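Local coordinates for protein ionotropic glutamate receptor bacterial homologue (Nostoc punctiforme, PDB 2PYY) that binds L-glutamate between its two lobes, as the ligand-binding core of a probable glutamate receptor ion channel, at residues Pro4-Val16 with Asp59-Ile71. Numbering follows the deposited sequence.
Sequences PLLVATRVIPPFV and DNKVNLGIAAISI. With GLU (glutamic acid), chain E.
Ala8 O takes one hydrogen bond and a weaker C-H...O contact from the neighbouring strand. Ile66 N donates to Ala8 O at 2.9 Å, and Gly65 CA adds the C-H...O contact to it at 3.2 Å. Ala8 N in turn donates to Leu64 O at 2.9 Å. Further back, Asn63 N binds Leu6 O at 2.8 Å. Val7 and Leu64 pack on one face of this parallel pairing. The chi1 of Leu64 (65°) sets CG between its backbone N and carbonyl carbon, and CD1 presses on Val7 CG1 at a tight 3.4 Å. Both also touch Trp31 of helix 26-38. On the other face Ala8 CB meets Val62 CG2, under helix 50-58. Strand 5-10 is the middle strand of a three-stranded parallel sheet, in one lobe of a periplasmic-binding-protein fold. Past the strands, Ile12 CG2 meets Ala68 CB at 3.7 Å, and the Phe15 ring approaches the same methyl obliquely. Both segments then reach the bound glutamate. Its amino N bonds to Ala68 O and Ser70 OG, while Ser70 N donates to an oxygen of its alpha-carboxylate. The Arg10 chain bends at chi2 (-100°), and the ligand's side-chain carboxylate lies over one guanidinium face, at a doubtfully short spacing. A leucine at Arg10 would probably leave that carboxylate without this positive charge. Asp158, Arg75, Thr118 and Thr122 also bind the ligand.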
loop_
_atom_site.group_PDB
_atom_site.type_symbol
_atom_site.label_atom_id
_atom_site.label_comp_id
_atom_site.label_asym_id
_atom_site.label_seq_id
_atom_site.Cartn_x
_atom_site.Cartn_y
_atom_site.Cartn_z
ATOM N N PRO B 4 -27.248 11.998 9.438
ATOM C CA PRO B 4 -26.362 12.397 8.314
ATOM C C PRO B 4 -24.919 11.954 8.576
ATOM O O PRO B 4 -24.226 12.528 9.421
ATOM C CB PRO B 4 -26.461 13.917 8.179
ATOM C CG PRO B 4 -26.894 14.325 9.590
ATOM C CD PRO B 4 -27.841 13.194 10.062
ATOM N N LEU B 5 -24.476 10.932 7.843
ATOM C CA LEU B 5 -23.124 10.399 8.010
ATOM C C LEU B 5 -22.027 11.426 7.799
ATOM O O LEU B 5 -22.111 12.294 6.921
ATOM C CB LEU B 5 -22.867 9.215 7.065
ATOM C CG LEU B 5 -23.569 7.881 7.341
ATOM C CD1 LEU B 5 -23.199 6.883 6.245
ATOM C CD2 LEU B 5 -23.147 7.339 8.700
ATOM N N LEU B 6 -20.999 11.317 8.632
ATOM C CA LEU B 6 -19.841 12.191 8.565
ATOM C C LEU B 6 -18.857 11.513 7.628
ATOM O O LEU B 6 -18.387 10.408 7.899
ATOM C CB LEU B 6 -19.241 12.371 9.963
ATOM C CG LEU B 6 -19.816 13.552 10.768
ATOM C CD1 LEU B 6 -21.315 13.633 10.607
ATOM C CD2 LEU B 6 -19.425 13.410 12.235
ATOM N N VAL B 7 -18.566 12.160 6.506
ATOM C CA VAL B 7 -17.648 11.582 5.534
ATOM C C VAL B 7 -16.371 12.421 5.407
ATOM O O VAL B 7 -16.435 13.603 5.091
ATOM C CB VAL B 7 -18.344 11.457 4.160
ATOM C CG1 VAL B 7 -17.385 10.863 3.137
ATOM C CG2 VAL B 7 -19.588 10.578 4.294
ATOM N N ALA B 8 -15.222 11.810 5.688
ATOM C CA ALA B 8 -13.953 12.513 5.589
ATOM C C ALA B 8 -13.547 12.602 4.127
ATOM O O ALA B 8 -13.712 11.641 3.373
ATOM C CB ALA B 8 -12.878 11.781 6.374
ATOM N N THR B 9 -13.038 13.762 3.726
ATOM C CA THR B 9 -12.566 13.936 2.366
ATOM C C THR B 9 -11.204 14.617 2.444
ATOM O O THR B 9 -10.849 15.188 3.470
ATOM C CB THR B 9 -13.527 14.799 1.502
ATOM O OG1 THR B 9 -13.483 16.175 1.913
ATOM C CG2 THR B 9 -14.947 14.273 1.615
ATOM N N ARG B 10 -10.451 14.537 1.359
ATOM C CA ARG B 10 -9.139 15.145 1.275
ATOM C C ARG B 10 -9.079 15.712 -0.142
ATOM O O ARG B 10 -9.436 15.042 -1.116
ATOM C CB ARG B 10 -8.067 14.076 1.518
ATOM C CG ARG B 10 -6.634 14.566 1.458
ATOM C CD ARG B 10 -6.029 14.228 0.112
ATOM N NE ARG B 10 -4.735 14.861 -0.100
ATOM C CZ ARG B 10 -3.659 14.661 0.655
ATOM N NH1 ARG B 10 -3.709 13.829 1.689
ATOM N NH2 ARG B 10 -2.530 15.309 0.390
ATOM N N VAL B 11 -8.672 16.972 -0.233
ATOM C CA VAL B 11 -8.565 17.680 -1.501
ATOM C C VAL B 11 -7.395 17.159 -2.327
ATOM O O VAL B 11 -6.248 17.210 -1.899
ATOM C CB VAL B 11 -8.403 19.193 -1.255
ATOM C CG1 VAL B 11 -8.316 19.942 -2.591
ATOM C CG2 VAL B 11 -9.595 19.705 -0.442
ATOM N N ILE B 12 -7.704 16.645 -3.512
ATOM C CA ILE B 12 -6.698 16.102 -4.419
ATOM C C ILE B 12 -7.328 15.960 -5.810
ATOM O O ILE B 12 -7.920 14.937 -6.136
ATOM C CB ILE B 12 -6.177 14.719 -3.916
ATOM C CG1 ILE B 12 -5.211 14.122 -4.947
ATOM C CG2 ILE B 12 -7.347 13.779 -3.623
ATOM C CD1 ILE B 12 -3.964 13.537 -4.317
ATOM N N PRO B 13 -7.229 17.010 -6.640
ATOM C CA PRO B 13 -7.798 16.988 -7.989
ATOM C C PRO B 13 -7.144 15.962 -8.898
ATOM O O PRO B 13 -5.960 15.658 -8.760
ATOM C CB PRO B 13 -7.616 18.430 -8.469
ATOM C CG PRO B 13 -6.415 18.903 -7.718
ATOM C CD PRO B 13 -6.657 18.329 -6.330
ATOM N N PRO B 14 -7.911 15.413 -9.853
ATOM C CA PRO B 14 -9.324 15.714 -10.114
ATOM C C PRO B 14 -10.330 14.858 -9.337
ATOM O O PRO B 14 -11.507 14.801 -9.705
ATOM C CB PRO B 14 -9.436 15.484 -11.614
ATOM C CG PRO B 14 -8.570 14.275 -11.793
ATOM C CD PRO B 14 -7.354 14.561 -10.922
ATOM N N PHE B 15 -9.876 14.175 -8.287
ATOM C CA PHE B 15 -10.790 13.354 -7.486
ATOM C C PHE B 15 -11.635 14.224 -6.551
ATOM O O PHE B 15 -12.848 14.052 -6.461
ATOM C CB PHE B 15 -10.003 12.288 -6.706
ATOM C CG PHE B 15 -9.250 11.346 -7.604
ATOM C CD1 PHE B 15 -7.975 11.667 -8.064
ATOM C CD2 PHE B 15 -9.874 10.194 -8.097
ATOM C CE1 PHE B 15 -7.335 10.861 -9.012
ATOM C CE2 PHE B 15 -9.245 9.387 -9.041
ATOM C CZ PHE B 15 -7.976 9.719 -9.503
ATOM N N VAL B 16 -10.985 15.172 -5.884
ATOM C CA VAL B 16 -11.653 16.098 -4.983
ATOM C C VAL B 16 -11.101 17.510 -5.178
ATOM O O VAL B 16 -9.896 17.738 -5.035
ATOM C CB VAL B 16 -11.449 15.717 -3.499
ATOM C CG1 VAL B 16 -12.132 16.753 -2.598
ATOM C CG2 VAL B 16 -12.013 14.329 -3.224
ATOM N N ASP B 59 -10.330 7.239 15.372
ATOM C CA ASP B 59 -10.881 7.783 16.600
ATOM C C ASP B 59 -12.395 8.012 16.542
ATOM O O ASP B 59 -12.947 8.781 17.328
ATOM C CB ASP B 59 -10.167 9.089 16.956
ATOM C CG ASP B 59 -8.641 8.948 16.974
ATOM O OD1 ASP B 59 -8.128 7.846 17.265
ATOM O OD2 ASP B 59 -7.958 9.956 16.704
ATOM N N ASN B 60 -13.058 7.333 15.610
ATOM C CA ASN B 60 -14.504 7.442 15.434
ATOM C C ASN B 60 -15.028 8.883 15.325
ATOM O O ASN B 60 -16.069 9.212 15.902
ATOM C CB ASN B 60 -15.234 6.712 16.578
ATOM C CG ASN B 60 -14.963 5.201 16.589
ATOM O OD1 ASN B 60 -15.545 4.450 17.391
ATOM N ND2 ASN B 60 -14.080 4.749 15.695
ATOM N N LYS B 61 -14.318 9.737 14.586
ATOM C CA LYS B 61 -14.743 11.125 14.396
ATOM C C LYS B 61 -15.540 11.248 13.099
ATOM O O LYS B 61 -16.190 12.261 12.852
ATOM C CB LYS B 61 -13.532 12.064 14.344
ATOM C CG LYS B 61 -12.920 12.405 15.693
ATOM C CD LYS B 61 -11.506 12.964 15.544
ATOM C CE LYS B 61 -11.469 14.256 14.741
ATOM N NZ LYS B 61 -12.241 15.344 15.410
ATOM N N VAL B 62 -15.460 10.222 12.256
ATOM C CA VAL B 62 -16.205 10.192 10.997
ATOM C C VAL B 62 -16.618 8.752 10.751
ATOM O O VAL B 62 -16.054 7.831 11.348
ATOM C CB VAL B 62 -15.360 10.654 9.778
ATOM C CG1 VAL B 62 -15.028 12.121 9.898
ATOM C CG2 VAL B 62 -14.097 9.813 9.668
ATOM N N ASN B 63 -17.577 8.547 9.856
ATOM C CA ASN B 63 -18.053 7.198 9.582
ATOM C C ASN B 63 -17.319 6.480 8.463
ATOM O O ASN B 63 -17.362 5.254 8.378
ATOM C CB ASN B 63 -19.550 7.249 9.283
ATOM C CG ASN B 63 -20.340 7.882 10.414
ATOM O OD1 ASN B 63 -20.505 7.284 11.488
ATOM N ND2 ASN B 63 -20.814 9.103 10.189
ATOM N N LEU B 64 -16.640 7.242 7.615
ATOM C CA LEU B 64 -15.905 6.671 6.491
ATOM C C LEU B 64 -15.194 7.825 5.788
ATOM O O LEU B 64 -15.401 8.983 6.125
ATOM C CB LEU B 64 -16.876 5.998 5.519
ATOM C CG LEU B 64 -17.807 7.043 4.900
ATOM C CD1 LEU B 64 -17.247 7.466 3.560
ATOM C CD2 LEU B 64 -19.196 6.487 4.743
ATOM N N GLY B 65 -14.362 7.510 4.805
ATOM C CA GLY B 65 -13.642 8.553 4.101
ATOM C C GLY B 65 -13.421 8.185 2.647
ATOM O O GLY B 65 -13.328 7.009 2.306
ATOM N N ILE B 66 -13.344 9.185 1.784
ATOM C CA ILE B 66 -13.132 8.931 0.369
ATOM C C ILE B 66 -12.357 10.102 -0.219
ATOM O O ILE B 66 -12.528 11.253 0.196
ATOM C CB ILE B 66 -14.480 8.776 -0.385
ATOM C CG1 ILE B 66 -14.217 8.482 -1.859
ATOM C CG2 ILE B 66 -15.291 10.068 -0.265
ATOM C CD1 ILE B 66 -15.479 8.204 -2.685
ATOM N N ALA B 67 -11.499 9.795 -1.178
ATOM C CA ALA B 67 -10.680 10.792 -1.868
ATOM C C ALA B 67 -9.906 10.003 -2.917
ATOM O O ALA B 67 -10.493 9.445 -3.849
ATOM C CB ALA B 67 -9.726 11.465 -0.886
ATOM N N ALA B 68 -8.594 9.956 -2.744
ATOM C CA ALA B 68 -7.712 9.218 -3.621
ATOM C C ALA B 68 -6.930 8.347 -2.633
ATOM O O ALA B 68 -5.708 8.433 -2.535
ATOM C CB ALA B 68 -6.773 10.180 -4.349
ATOM N N ILE B 69 -7.668 7.522 -1.896
ATOM C CA ILE B 69 -7.122 6.654 -0.864
ATOM C C ILE B 69 -6.669 5.256 -1.300
ATOM O O ILE B 69 -7.489 4.368 -1.519
ATOM C CB ILE B 69 -8.155 6.491 0.292
ATOM C CG1 ILE B 69 -8.705 7.866 0.688
ATOM C CG2 ILE B 69 -7.486 5.813 1.506
ATOM C CD1 ILE B 69 -9.715 7.850 1.829
ATOM N N SER B 70 -5.363 5.059 -1.415
ATOM C CA SER B 70 -4.822 3.770 -1.822
ATOM C C SER B 70 -5.113 2.678 -0.804
ATOM O O SER B 70 -4.975 2.878 0.402
ATOM C CB SER B 70 -3.312 3.883 -2.008
ATOM O OG SER B 70 -3.016 4.808 -3.030
ATOM N N ILE B 71 -5.517 1.521 -1.309
ATOM C CA ILE B 71 -5.785 0.359 -0.484
ATOM C C ILE B 71 -4.433 -0.353 -0.335
ATOM O O ILE B 71 -3.783 -0.700 -1.330
ATOM C CB ILE B 71 -6.787 -0.584 -1.192
ATOM C CG1 ILE B 71 -8.114 0.165 -1.414
ATOM C CG2 ILE B 71 -7.010 -1.865 -0.362
ATOM C CD1 ILE B 71 -9.157 -0.636 -2.138
HETATM N N GLU E . -3.177 7.635 -3.014
HETATM C CA GLU E . -2.305 8.267 -1.980
HETATM C C GLU E . -2.452 7.523 -0.656
HETATM O O GLU E . -3.520 6.909 -0.448
HETATM C CB GLU E . -2.698 9.731 -1.782
HETATM C CG GLU E . -1.784 10.497 -0.831
HETATM C CD GLU E . -2.285 11.905 -0.531
HETATM O OE1 GLU E . -1.519 12.696 0.056
HETATM O OE2 GLU E . -3.445 12.213 -0.880
HETATM O OXT GLU E . -1.507 7.564 0.159
#